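Side-chain contacts in cyanuric acid amidohydrolase (Azorhizobium caulinodans, PDB 4NQ3), which hydrolyses the s-triazine ring of cyanuric acid to carboxybiuret, which decarboxylates spontaneously to biuret, in the breakdown of herbicides such as atrazine: residues 175-179 with 180-184; 163-166 with 167-171; 120-124 with 125-129; 308-311 with 312-316; 213-216 with 217-220. All blocks are in the same frame, centred on the assembly; numbering follows the deposited sequence.

How the contacts relate
All but one of these contacts fall in what is predicted to be the second of the three repeating units; contact 4 falls in the third and is the buried one, at the active site. Contact 5 is at the surface, and contacts 1, 2 and 3 are partly buried. Contacts 1 and 3 are helix starts, one capped by a carboxylate and the other braced by a glutamine amide, whereas contact 2 runs along one helix, contact 4 along the opening turns of another, and contact 5 is a turn without a helix. Contacts 1, 2 and 3 form a cluster: Thr-175 packs on Val-165, and Arg-171 NH1 pairs with Glu-120 OE1 at 3.0 Å. Bound barbituric acid meets contacts 1 and 4, at separate sites.

Contact 1: 175-179 with 180-184; sequences TATSD and TLKSM. With BR8 (barbituric acid), chain J.
The N-cap of helix 180-199 is Asp-179, whose carboxylate oxygen OD1 turns back onto the first turn. Asp-179 OD1 accepts Lys-182 N at 3.2 Å, the NH coming from above the carboxylate plane, 68° out of it, and takes a weak, more bent bond from Leu-181 N at 2.9 Å. With CG anti to the backbone N (chi1 -176°), the carboxylate lies beside its own carbonyl carbon, within reach of both amides. The other oxygen, OD2, comes close to OD2 of Asp-179 in the second subunit, a like-charged meeting that could raise the pKa of one of the pair. Just before the cap comes an ST turn: Thr-177 OG1 accepts Asp-179 N at 3.1 Å. The same OG1 is 3.1 Å from C5 of a bound barbituric acid, and the methyl branch CG2 goes the other way, to meet Ser-183 CB at 3.6 Å. Lys-182 flanks this pocket alongside Thr-177, its CG 3.7 Å from Thr-177 OG1 and its CE 3.7 Å from O8 of the ligand. Away from the ligand, Thr-180 OG1 is hydrogen-bonded to Leu-302 O of the second subunit.

Contact 2: 163-166 with 167-171; sequences MRVK and EAEAR. With SO4 (sulfate ion), chain H.
Lys-166 and Glu-169, one helical turn apart, form the salt bridge of this contact: Lys-166 NZ lies 3.3 Å from Glu-169 OE1, on the syn side of the carboxylate and 29° out of its plane. The lysine gets there by a bend at chi2 (-60°), which folds the chain along the helix, while the glutamate stays extended beyond CG and the two cross obliquely. Among van der Waals contacts, Val-165 and Glu-169 run side by side in the same direction, with Val-165 CG1 3.5 Å from Glu-169 OE2, so the carboxylate has a charged neighbour at one oxygen and a methyl at the other. Met-163 and Glu-167 meet at a slant, Met-163 CG lying 3.8 Å from Glu-167 OE2. Anion binding falls to Arg-164, whose NE and NH2 both make weak bonds of 3.1 Å to sulfate O3, a sulfate likely introduced with the crystallisation medium and also held by Thr-161 OG1. The strongest polar partner of the guanidinium is Ile-229 O, bonded to NH2; NH1 bonds to Leu-159 O. Regular backbone bonds complete the turn, as in Glu-169 N to Val-165 O at 3.0 Å. Helix 162-170 follows strand 150-157 and precedes helix 180-199; Ala-168 packs on Thr-175 of the intervening loop, and Lys-166 packs on Arg-290 of the second subunit.

Contact 3: 120-124 with 125-129; sequences EALGR and MGQVR
Arg-124 O is gripped by two amides of the helix it precedes, Val-128 N at 3.3 Å and Gln-127 N at 2.9 Å in a weak, strongly bent bond. Gln-127 N has a second weak acceptor in Ala-121 O, 3.4 Å away, which also receives Arg-124 N across the turn. The side chain of Gln-127 reaches back over the same turn. A chi1 of -178° starts an extended chain that runs alongside Leu-122 and places Gln-127 OE1 2.8 Å from Gly-123 N. The bond is nearly linear, 171° at the hydrogen, and meets the amide oxygen almost end-on. At the other end of the amide, NE2 bonds to Ser-187 OG and His-234 NE2, so both ends of this buried group are engaged and its rotation is fixed. Gln-127 OE1 is also 3.8 Å from Leu-122 CG. Arg-124 extends the other way, with NH1 bonded to Glu-120 O at 2.9 Å and to Thr-174 O. Residues 121-124 make a type II beta turn, with Gly-123 at its third position and a positive phi of 73°; its last residue, Arg-124, is also the N-cap of helix 125-141.

Contact 4: 308-311 with 312-316; sequences SPTR and HARAF. With BR8 (barbituric acid), chain C.
The first two turns of helix 309-325 carry Arg-314, a substrate-binding residue of the active site, together with Thr-310, one turn earlier and predicted to matter for substrate specificity. A helical backbone bond ties the two residues, Arg-314 N reaching Thr-310 O at 2.9 Å. That carbonyl oxygen has a second role: it lies 3.8 Å above the centre of the Arg-314 guanidinium, covering one face, where the partial negative charge would suit the cation. A bend at chi3 (-61°) turns the group back over the carbonyl. Arg-314 NH2 then sits 3.6 Å from Arg-311 CA, and the two arginine side chains pass at a slant, their guanidinium planes 39° apart. Their charges are shared by one carboxylate, Glu-83, which takes Arg-314 NE on OE1 and Arg-311 NH1 on OE2, an arrangement consistent with positioning the substrate-binding group from the second shell. Away from the pocket, His-312 CB rests 3.2 Å from Pro-309 O, and its ring is hydrogen-bonded through NE2 to Asp-304 and through ND1 to Gly-84 N of the fourth subunit. At the edge of the Arg-314 guanidinium and near its plane, NH1 bonds to O4 of barbituric acid at 2.8 Å.

Contact 5: 213-216 with 217-220; sequences CADY and GLWS
Asp-215 and Leu-218 are the first and last residues of a type I beta turn, closed by Leu-218 N donating to Asp-215 O at 3.0 Å. The turn lies in the loop between helix 180-199 and strand 223-227, the strand that carries the nucleophile Ser-226. Followed outward, the Asp-215 side chain starts at CB, 4.1 Å from Leu-218 CD1. A chi1 of -170° swings the carboxylate back toward the residue's own C=O, over the turn, and Asp-215 CG comes 3.9 Å from Leu-218 CG. Its two oxygens then part. Asp-215 OD1 accepts Gly-217 N at 3.0 Å, a bond from the amide two residues on that fits an Asx turn, although the placing of that nitrogen is less sure. OD2 of Asp-215 instead lies 3.6 Å from Leu-218 CG, and the two side chains cross at about a right angle, so an acidic group is laid across an aliphatic one. The Tyr-216 side chain leaves residues 217-220 behind: its ring makes a cation-pi contact with Arg-290 and also meets His-338, which is hydrogen-bonded through ND1 to Leu-218 O. In this way the loop is held to the residues around a magnesium site, for Trp-219 packs on Pro-341, one of the magnesium ligands, with the ion about 6 Å from the Trp-219 side chain. The indole is turned so that its edge meets the turn's backbone: Tyr-216 O lies near the ring plane, 3.4 Å from Trp-219 CD1.

Contact 1: 175-179 with 180-184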
loop_
_atom_site.group_PDB
_atom_site.type_symbol
_atom_site.label_atom_id
_atom_site.label_comp_id
_atom_site.label_asym_id
_atom_site.label_seq_id
_atom_site.Cartn_x
_atom_site.Cartn_y
_atom_site.Cartn_z
ATOM N N THR A 175 23.716 -5.327 -14.941
ATOM C CA THR A 175 23.288 -4.022 -14.481
ATOM C C THR A 175 23.795 -3.914 -13.053
ATOM O O THR A 175 24.222 -4.915 -12.475
ATOM C CB THR A 175 21.761 -3.816 -14.557
ATOM O OG1 THR A 175 21.084 -4.807 -13.772
ATOM C CG2 THR A 175 21.290 -3.899 -15.984
ATOM N N ALA A 176 23.791 -2.699 -12.511
ATOM C CA ALA A 176 24.343 -2.438 -11.186
ATOM C C ALA A 176 23.429 -2.986 -10.083
ATOM O O ALA A 176 23.797 -3.048 -8.912
ATOM C CB ALA A 176 24.567 -0.965 -11.012
ATOM N N THR A 177 22.219 -3.362 -10.467
ATOM C CA THR A 177 21.265 -3.926 -9.530
ATOM C C THR A 177 20.208 -4.702 -10.270
ATOM O O THR A 177 20.074 -4.567 -11.489
ATOM C CB THR A 177 20.568 -2.841 -8.685
ATOM O OG1 THR A 177 19.868 -3.465 -7.602
ATOM C CG2 THR A 177 19.544 -2.097 -9.527
ATOM N N SER A 178 19.451 -5.506 -9.535
ATOM C CA SER A 178 18.265 -6.127 -10.102
ATOM C C SER A 178 17.026 -5.686 -9.322
ATOM O O SER A 178 15.908 -5.953 -9.751
ATOM C CB SER A 178 18.386 -7.650 -10.090
ATOM O OG SER A 178 19.626 -8.073 -10.635
ATOM N N ASP A 179 17.228 -4.991 -8.197
ATOM C CA ASP A 179 16.123 -4.408 -7.434
ATOM C C ASP A 179 15.698 -3.123 -8.158
ATOM O O ASP A 179 16.489 -2.175 -8.304
ATOM C CB ASP A 179 16.534 -4.142 -5.960
ATOM C CG ASP A 179 15.364 -3.615 -5.065
ATOM O OD1 ASP A 179 14.467 -2.911 -5.577
ATOM O OD2 ASP A 179 15.352 -3.883 -3.833
ATOM N N THR A 180 14.453 -3.095 -8.625
ATOM C CA THR A 180 14.027 -1.990 -9.467
ATOM C C THR A 180 13.916 -0.713 -8.626
ATOM O O THR A 180 14.285 0.355 -9.080
ATOM C CB THR A 180 12.689 -2.301 -10.211
ATOM O OG1 THR A 180 11.634 -2.541 -9.277
ATOM C CG2 THR A 180 12.840 -3.524 -11.116
ATOM N N LEU A 181 13.463 -0.813 -7.389
ATOM C CA LEU A 181 13.349 0.391 -6.575
ATOM C C LEU A 181 14.753 0.887 -6.233
ATOM O O LEU A 181 14.984 2.089 -6.140
ATOM C CB LEU A 181 12.521 0.129 -5.303
ATOM C CG LEU A 181 12.438 1.196 -4.202
ATOM C CD1 LEU A 181 11.911 2.459 -4.751
ATOM C CD2 LEU A 181 11.550 0.779 -3.063
ATOM N N LYS A 182 15.699 -0.038 -6.062
ATOM C CA LYS A 182 17.082 0.346 -5.803
ATOM C C LYS A 182 17.668 1.068 -7.028
ATOM O O LYS A 182 18.424 2.036 -6.900
ATOM C CB LYS A 182 17.896 -0.881 -5.410
ATOM C CG LYS A 182 19.393 -0.670 -5.277
ATOM C CD LYS A 182 19.783 0.133 -4.042
ATOM C CE LYS A 182 21.292 0.005 -3.744
ATOM N NZ LYS A 182 21.773 0.891 -2.621
ATOM N N SER A 183 17.293 0.616 -8.222
ATOM C CA SER A 183 17.828 1.231 -9.429
ATOM C C SER A 183 17.485 2.727 -9.493
ATOM O O SER A 183 18.250 3.520 -10.067
ATOM C CB SER A 183 17.323 0.523 -10.688
ATOM O OG SER A 183 15.978 0.847 -10.959
HETATM N N MSE A 184 16.359 3.120 -8.894
HETATM C CA MSE A 184 15.972 4.536 -8.882
HETATM C C MSE A 184 16.948 5.326 -8.022
HETATM O O MSE A 184 17.322 6.462 -8.358
HETATM C CB MSE A 184 14.549 4.729 -8.363
HETATM C CG MSE A 184 13.499 4.098 -9.220
HETATM SE SE MSE A 184 11.749 4.757 -8.694
HETATM C CE MSE A 184 11.216 3.387 -7.449
HETATM N N1 BR8 J . 20.796 -5.001 -4.217
HETATM C C2 BR8 J . 20.173 -6.210 -4.418
HETATM O O2 BR8 J . 19.356 -6.596 -3.596
HETATM N N3 BR8 J . 20.460 -6.976 -5.526
HETATM C C4 BR8 J . 21.388 -6.549 -6.496
HETATM O O4 BR8 J . 21.579 -7.276 -7.432
HETATM C C5 BR8 J . 22.189 -5.233 -6.421
HETATM C C6 BR8 J . 21.746 -4.491 -5.137
HETATM O O8 BR8 J . 22.247 -3.412 -4.881
#

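Contact 2: 163-166 with 167-171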
loop_
_atom_site.group_PDB
_atom_site.type_symbol
_atom_site.label_atom_id
_atom_site.label_comp_id
_atom_site.label_asym_id
_atom_site.label_seq_id
_atom_site.Cartn_x
_atom_site.Cartn_y
_atom_site.Cartn_z
HETATM N N MSE A 163 12.130 -6.427 -16.803
HETATM C CA MSE A 163 12.285 -6.685 -18.234
HETATM C C MSE A 163 13.620 -6.119 -18.749
HETATM O O MSE A 163 14.342 -6.775 -19.501
HETATM C CB MSE A 163 11.111 -6.096 -19.017
HETATM C CG MSE A 163 10.993 -6.568 -20.468
HETATM SE SE MSE A 163 9.195 -6.237 -21.141
HETATM C CE MSE A 163 9.046 -7.545 -22.589
ATOM N N ARG A 164 13.957 -4.916 -18.305
ATOM C CA ARG A 164 15.154 -4.238 -18.769
ATOM C C ARG A 164 16.436 -4.934 -18.276
ATOM O O ARG A 164 17.443 -5.000 -18.988
ATOM C CB ARG A 164 15.112 -2.785 -18.304
ATOM C CG ARG A 164 14.084 -1.972 -19.014
ATOM C CD ARG A 164 14.108 -0.533 -18.583
ATOM N NE ARG A 164 12.859 0.113 -18.970
ATOM C CZ ARG A 164 12.542 1.383 -18.731
ATOM N NH1 ARG A 164 13.372 2.200 -18.092
ATOM N NH2 ARG A 164 11.367 1.829 -19.116
ATOM N N VAL A 165 16.399 -5.431 -17.050
ATOM C CA VAL A 165 17.531 -6.162 -16.503
ATOM C C VAL A 165 17.771 -7.443 -17.303
ATOM O O VAL A 165 18.912 -7.795 -17.611
ATOM C CB VAL A 165 17.319 -6.513 -15.033
ATOM C CG1 VAL A 165 18.269 -7.625 -14.618
ATOM C CG2 VAL A 165 17.476 -5.265 -14.160
ATOM N N LYS A 166 16.692 -8.158 -17.610
ATOM C CA LYS A 166 16.831 -9.392 -18.362
ATOM C C LYS A 166 17.246 -9.092 -19.804
ATOM O O LYS A 166 17.945 -9.899 -20.420
ATOM C CB LYS A 166 15.536 -10.219 -18.307
ATOM C CG LYS A 166 15.249 -10.852 -16.942
ATOM C CD LYS A 166 16.379 -11.804 -16.516
ATOM C CE LYS A 166 16.373 -12.100 -14.996
ATOM N NZ LYS A 166 17.371 -13.143 -14.543
ATOM N N GLU A 167 16.867 -7.926 -20.335
ATOM C CA GLU A 167 17.331 -7.546 -21.681
ATOM C C GLU A 167 18.835 -7.380 -21.676
ATOM O O GLU A 167 19.521 -7.865 -22.565
ATOM C CB GLU A 167 16.690 -6.246 -22.186
ATOM C CG GLU A 167 15.193 -6.348 -22.514
ATOM C CD GLU A 167 14.589 -5.034 -23.035
ATOM O OE1 GLU A 167 15.313 -4.297 -23.760
ATOM O OE2 GLU A 167 13.404 -4.742 -22.703
ATOM N N ALA A 168 19.336 -6.735 -20.635
ATOM C CA ALA A 168 20.747 -6.460 -20.509
ATOM C C ALA A 168 21.549 -7.741 -20.357
ATOM O O ALA A 168 22.595 -7.926 -20.991
ATOM C CB ALA A 168 20.974 -5.556 -19.348
ATOM N N GLU A 169 21.057 -8.632 -19.511
ATOM C CA GLU A 169 21.743 -9.894 -19.290
ATOM C C GLU A 169 21.745 -10.733 -20.561
ATOM O O GLU A 169 22.699 -11.461 -20.827
ATOM C CB GLU A 169 21.091 -10.680 -18.154
ATOM C CG GLU A 169 21.135 -9.968 -16.809
ATOM C CD GLU A 169 20.509 -10.801 -15.702
ATOM O OE1 GLU A 169 20.045 -11.937 -15.996
ATOM O OE2 GLU A 169 20.481 -10.316 -14.543
ATOM N N ALA A 170 20.694 -10.590 -21.365
ATOM C CA ALA A 170 20.556 -11.374 -22.589
ATOM C C ALA A 170 21.686 -11.092 -23.580
ATOM O O ALA A 170 22.030 -11.950 -24.394
ATOM C CB ALA A 170 19.214 -11.104 -23.229
ATOM N N ARG A 171 22.277 -9.900 -23.500
ATOM C CA ARG A 171 23.383 -9.563 -24.388
ATOM C C ARG A 171 24.719 -9.491 -23.662
ATOM O O ARG A 171 25.660 -8.853 -24.148
ATOM C CB ARG A 171 23.122 -8.246 -25.126
ATOM C CG ARG A 171 22.676 -7.099 -24.273
ATOM C CD ARG A 171 22.440 -5.865 -25.130
ATOM N NE ARG A 171 21.687 -4.837 -24.405
ATOM C CZ ARG A 171 22.218 -3.935 -23.581
ATOM N NH1 ARG A 171 23.525 -3.942 -23.324
ATOM N NH2 ARG A 171 21.425 -3.042 -22.984
HETATM S S SO4 H . 9.455 -1.828 -19.611
HETATM O O1 SO4 H . 8.559 -1.051 -20.477
HETATM O O2 SO4 H . 8.762 -2.925 -18.913
HETATM O O3 SO4 H . 9.975 -0.869 -18.645
HETATM O O4 SO4 H . 10.573 -2.388 -20.384
#

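Contact 3: 120-124 with 125-129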
loop_
_atom_site.group_PDB
_atom_site.type_symbol
_atom_site.label_atom_id
_atom_site.label_comp_id
_atom_site.label_asym_id
_atom_site.label_seq_id
_atom_site.Cartn_x
_atom_site.Cartn_y
_atom_site.Cartn_z
ATOM N N GLU A 120 23.568 -0.825 -18.611
ATOM C CA GLU A 120 24.711 -1.245 -17.808
ATOM C C GLU A 120 25.555 -0.052 -17.383
ATOM O O GLU A 120 26.576 -0.216 -16.706
ATOM C CB GLU A 120 25.550 -2.263 -18.567
ATOM C CG GLU A 120 26.082 -1.764 -19.888
ATOM C CD GLU A 120 25.081 -1.914 -21.025
ATOM O OE1 GLU A 120 25.522 -2.063 -22.188
ATOM O OE2 GLU A 120 23.853 -1.910 -20.751
ATOM N N ALA A 121 25.146 1.141 -17.811
ATOM C CA ALA A 121 25.798 2.365 -17.366
ATOM C C ALA A 121 25.073 2.989 -16.160
ATOM O O ALA A 121 25.658 3.752 -15.405
ATOM C CB ALA A 121 25.883 3.349 -18.494
ATOM N N LEU A 122 23.805 2.644 -15.980
ATOM C CA LEU A 122 22.988 3.236 -14.920
ATOM C C LEU A 122 23.614 2.923 -13.571
ATOM O O LEU A 122 24.038 1.803 -13.324
ATOM C CB LEU A 122 21.539 2.720 -15.002
ATOM C CG LEU A 122 20.524 3.219 -13.966
ATOM C CD1 LEU A 122 19.153 3.479 -14.599
ATOM C CD2 LEU A 122 20.399 2.222 -12.811
ATOM N N GLY A 123 23.728 3.931 -12.717
ATOM C CA GLY A 123 24.336 3.748 -11.401
ATOM C C GLY A 123 25.852 3.570 -11.459
ATOM O O GLY A 123 26.486 3.232 -10.463
ATOM N N ARG A 124 26.451 3.834 -12.616
ATOM C CA ARG A 124 27.898 3.676 -12.773
ATOM C C ARG A 124 28.518 4.901 -13.445
ATOM O O ARG A 124 27.799 5.817 -13.823
ATOM C CB ARG A 124 28.186 2.403 -13.556
ATOM C CG ARG A 124 27.712 1.154 -12.838
ATOM C CD ARG A 124 27.927 -0.052 -13.697
ATOM N NE ARG A 124 27.710 -1.316 -12.998
ATOM C CZ ARG A 124 27.323 -2.432 -13.612
ATOM N NH1 ARG A 124 27.129 -2.438 -14.919
ATOM N NH2 ARG A 124 27.136 -3.551 -12.938
HETATM N N MSE A 125 29.838 4.939 -13.595
HETATM C CA MSE A 125 30.489 6.155 -14.113
HETATM C C MSE A 125 29.983 6.591 -15.489
HETATM O O MSE A 125 29.988 7.786 -15.805
HETATM C CB MSE A 125 31.998 5.970 -14.179
HETATM C CG MSE A 125 32.623 5.743 -12.825
HETATM SE SE MSE A 125 32.418 7.280 -11.693
HETATM C CE MSE A 125 33.303 8.631 -12.813
ATOM N N GLY A 126 29.553 5.629 -16.303
ATOM C CA GLY A 126 28.856 5.956 -17.538
ATOM C C GLY A 126 27.779 7.018 -17.333
ATOM O O GLY A 126 27.764 8.060 -17.990
ATOM N N GLN A 127 26.864 6.759 -16.410
ATOM C CA GLN A 127 25.803 7.720 -16.146
ATOM C C GLN A 127 26.348 9.033 -15.619
ATOM O O GLN A 127 25.921 10.107 -16.047
ATOM C CB GLN A 127 24.792 7.149 -15.159
ATOM C CG GLN A 127 23.653 8.082 -14.895
ATOM C CD GLN A 127 22.489 7.362 -14.270
ATOM O OE1 GLN A 127 22.673 6.302 -13.645
ATOM N NE2 GLN A 127 21.274 7.907 -14.452
ATOM N N VAL A 128 27.294 8.942 -14.689
ATOM C CA VAL A 128 27.878 10.131 -14.090
ATOM C C VAL A 128 28.457 11.056 -15.139
ATOM O O VAL A 128 28.191 12.266 -15.123
ATOM C CB VAL A 128 28.992 9.802 -13.108
ATOM C CG1 VAL A 128 29.596 11.099 -12.617
ATOM C CG2 VAL A 128 28.469 8.956 -11.941
ATOM N N ARG A 129 29.235 10.491 -16.063
ATOM C CA ARG A 129 29.889 11.311 -17.074
ATOM C C ARG A 129 28.870 11.873 -18.037
ATOM O O ARG A 129 29.003 13.007 -18.498
ATOM C CB ARG A 129 30.948 10.520 -17.825
ATOM C CG ARG A 129 32.147 10.113 -16.970
ATOM C CD ARG A 129 33.157 9.431 -17.857
ATOM N NE ARG A 129 33.888 8.371 -17.173
ATOM C CZ ARG A 129 34.834 8.566 -16.255
ATOM N NH1 ARG A 129 35.195 9.802 -15.894
ATOM N NH2 ARG A 129 35.421 7.513 -15.698
#

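Contact 4: 308-311 with 312-316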
loop_
_atom_site.group_PDB
_atom_site.type_symbol
_atom_site.label_atom_id
_atom_site.label_comp_id
_atom_site.label_asym_id
_atom_site.label_seq_id
_atom_site.Cartn_x
_atom_site.Cartn_y
_atom_site.Cartn_z
ATOM N N SER A 308 6.605 2.663 0.676
ATOM C CA SER A 308 8.001 2.854 0.244
ATOM C C SER A 308 8.629 4.142 0.833
ATOM O O SER A 308 7.984 5.188 0.864
ATOM C CB SER A 308 8.042 2.865 -1.293
ATOM O OG SER A 308 9.276 3.343 -1.763
ATOM N N PRO A 309 9.893 4.076 1.290
ATOM C CA PRO A 309 10.508 5.163 2.074
ATOM C C PRO A 309 10.349 6.578 1.510
ATOM O O PRO A 309 9.878 7.457 2.214
ATOM C CB PRO A 309 11.980 4.785 2.088
ATOM C CG PRO A 309 11.978 3.323 1.938
ATOM C CD PRO A 309 10.853 3.008 0.997
ATOM N N THR A 310 10.653 6.791 0.240
ATOM C CA THR A 310 10.510 8.128 -0.336
ATOM C C THR A 310 9.097 8.669 -0.253
ATOM O O THR A 310 8.891 9.884 -0.162
ATOM C CB THR A 310 10.881 8.120 -1.758
ATOM O OG1 THR A 310 10.428 6.876 -2.314
ATOM C CG2 THR A 310 12.372 8.231 -1.877
ATOM N N ARG A 311 8.126 7.761 -0.307
ATOM C CA ARG A 311 6.731 8.124 -0.120
ATOM C C ARG A 311 6.532 8.804 1.250
ATOM O O ARG A 311 5.885 9.867 1.336
ATOM C CB ARG A 311 5.858 6.880 -0.254
ATOM C CG ARG A 311 4.571 7.078 -0.995
ATOM C CD ARG A 311 4.472 6.114 -2.150
ATOM N NE ARG A 311 3.083 5.727 -2.442
ATOM C CZ ARG A 311 2.070 6.573 -2.633
ATOM N NH1 ARG A 311 2.247 7.887 -2.543
ATOM N NH2 ARG A 311 0.859 6.099 -2.905
ATOM N N HIS A 312 7.124 8.216 2.303
ATOM C CA HIS A 312 7.136 8.833 3.634
ATOM C C HIS A 312 7.843 10.184 3.589
ATOM O O HIS A 312 7.243 11.212 3.883
ATOM C CB HIS A 312 7.846 7.942 4.670
ATOM C CG HIS A 312 7.035 6.770 5.138
ATOM N ND1 HIS A 312 5.992 6.891 6.033
ATOM C CD2 HIS A 312 7.134 5.450 4.851
ATOM C CE1 HIS A 312 5.467 5.700 6.257
ATOM N NE2 HIS A 312 6.143 4.808 5.555
ATOM N N ALA A 313 9.108 10.171 3.166
ATOM C CA ALA A 313 9.957 11.365 3.181
ATOM C C ALA A 313 9.259 12.548 2.537
ATOM O O ALA A 313 9.272 13.662 3.087
ATOM C CB ALA A 313 11.286 11.092 2.485
ATOM N N ARG A 314 8.634 12.303 1.384
ATOM C CA ARG A 314 7.938 13.363 0.667
ATOM C C ARG A 314 6.810 13.956 1.504
ATOM O O ARG A 314 6.792 15.163 1.747
ATOM C CB ARG A 314 7.380 12.862 -0.664
ATOM C CG ARG A 314 8.344 12.879 -1.843
ATOM C CD ARG A 314 7.575 12.652 -3.159
ATOM N NE ARG A 314 6.893 11.366 -3.162
ATOM C CZ ARG A 314 7.415 10.259 -3.670
ATOM N NH1 ARG A 314 8.614 10.305 -4.257
ATOM N NH2 ARG A 314 6.736 9.119 -3.612
ATOM N N ALA A 315 5.871 13.115 1.932
ATOM C CA ALA A 315 4.768 13.578 2.783
ATOM C C ALA A 315 5.290 14.384 3.976
ATOM O O ALA A 315 4.769 15.448 4.291
ATOM C CB ALA A 315 3.924 12.404 3.266
ATOM N N PHE A 316 6.332 13.880 4.626
ATOM C CA PHE A 316 6.843 14.506 5.834
ATOM C C PHE A 316 7.474 15.855 5.554
ATOM O O PHE A 316 7.085 16.864 6.148
ATOM C CB PHE A 316 7.861 13.602 6.509
ATOM C CG PHE A 316 8.146 13.977 7.921
ATOM C CD1 PHE A 316 7.149 13.870 8.900
ATOM C CD2 PHE A 316 9.419 14.428 8.292
ATOM C CE1 PHE A 316 7.413 14.213 10.223
ATOM C CE2 PHE A 316 9.701 14.776 9.632
ATOM C CZ PHE A 316 8.698 14.668 10.592
HETATM N N1 BR8 C . 10.700 9.867 -9.042
HETATM C C2 BR8 C . 9.468 10.400 -8.877
HETATM O O2 BR8 C . 8.618 10.145 -9.707
HETATM N N3 BR8 C . 9.193 11.192 -7.798
HETATM C C4 BR8 C . 10.174 11.482 -6.815
HETATM O O4 BR8 C . 9.887 12.192 -5.856
HETATM C C5 BR8 C . 11.615 10.977 -6.906
HETATM C C6 BR8 C . 11.741 10.109 -8.150
HETATM O O8 BR8 C . 12.803 9.583 -8.395
#

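Contact 5: 213-216 with 217-220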
loop_
_atom_site.group_PDB
_atom_site.type_symbol
_atom_site.label_atom_id
_atom_site.label_comp_id
_atom_site.label_asym_id
_atom_site.label_seq_id
_atom_site.Cartn_x
_atom_site.Cartn_y
_atom_site.Cartn_z
ATOM N N CYS A 213 26.369 5.718 -4.347
ATOM C CA CYS A 213 25.411 5.227 -3.346
ATOM C C CYS A 213 26.109 4.377 -2.300
ATOM O O CYS A 213 25.584 3.348 -1.878
ATOM C CB CYS A 213 24.296 4.416 -3.994
ATOM S SG CYS A 213 23.177 5.432 -4.950
ATOM N N ALA A 214 27.301 4.812 -1.910
ATOM C CA ALA A 214 28.092 4.145 -0.890
ATOM C C ALA A 214 28.721 5.206 0.012
ATOM O O ALA A 214 28.544 5.169 1.224
ATOM C CB ALA A 214 29.144 3.265 -1.523
ATOM N N ASP A 215 29.443 6.157 -0.580
ATOM C CA ASP A 215 30.016 7.277 0.173
ATOM C C ASP A 215 29.086 8.489 0.169
ATOM O O ASP A 215 29.254 9.411 -0.640
ATOM C CB ASP A 215 31.389 7.676 -0.386
ATOM C CG ASP A 215 32.140 8.668 0.521
ATOM O OD1 ASP A 215 31.577 9.098 1.558
ATOM O OD2 ASP A 215 33.298 9.025 0.189
ATOM N N TYR A 216 28.108 8.509 1.068
ATOM C CA TYR A 216 27.151 9.605 1.051
ATOM C C TYR A 216 27.782 10.864 1.652
ATOM O O TYR A 216 27.103 11.855 1.919
ATOM C CB TYR A 216 25.854 9.205 1.765
ATOM C CG TYR A 216 25.080 8.116 1.028
ATOM C CD1 TYR A 216 24.465 8.364 -0.203
ATOM C CD2 TYR A 216 24.974 6.833 1.562
ATOM C CE1 TYR A 216 23.755 7.347 -0.882
ATOM C CE2 TYR A 216 24.272 5.813 0.902
ATOM C CZ TYR A 216 23.666 6.070 -0.315
ATOM O OH TYR A 216 22.980 5.042 -0.942
ATOM N N GLY A 217 29.104 10.840 1.806
ATOM C CA GLY A 217 29.846 12.030 2.194
ATOM C C GLY A 217 30.145 12.895 0.989
ATOM O O GLY A 217 30.328 14.101 1.110
ATOM N N LEU A 218 30.155 12.275 -0.190
ATOM C CA LEU A 218 30.218 12.994 -1.453
ATOM C C LEU A 218 28.813 13.418 -1.835
ATOM O O LEU A 218 27.956 12.563 -2.059
ATOM C CB LEU A 218 30.788 12.104 -2.549
ATOM C CG LEU A 218 32.103 11.408 -2.234
ATOM C CD1 LEU A 218 32.367 10.381 -3.294
ATOM C CD2 LEU A 218 33.230 12.413 -2.151
ATOM N N TRP A 219 28.555 14.720 -1.877
ATOM C CA TRP A 219 27.259 15.193 -2.321
ATOM C C TRP A 219 27.322 16.605 -2.870
ATOM O O TRP A 219 28.265 17.352 -2.609
ATOM C CB TRP A 219 26.215 15.121 -1.201
ATOM C CG TRP A 219 26.593 15.767 0.099
ATOM C CD1 TRP A 219 27.145 15.149 1.191
ATOM C CD2 TRP A 219 26.422 17.149 0.464
ATOM N NE1 TRP A 219 27.332 16.065 2.202
ATOM C CE2 TRP A 219 26.902 17.297 1.779
ATOM C CE3 TRP A 219 25.912 18.274 -0.197
ATOM C CZ2 TRP A 219 26.886 18.522 2.446
ATOM C CZ3 TRP A 219 25.901 19.494 0.474
ATOM C CH2 TRP A 219 26.387 19.604 1.779
ATOM N N SER A 220 26.311 16.936 -3.668
ATOM C CA SER A 220 26.127 18.272 -4.220
ATOM C C SER A 220 25.082 19.037 -3.422
ATOM O O SER A 220 24.073 18.469 -2.989
ATOM C CB SER A 220 25.697 18.199 -5.688
ATOM O OG SER A 220 25.046 19.401 -6.062
#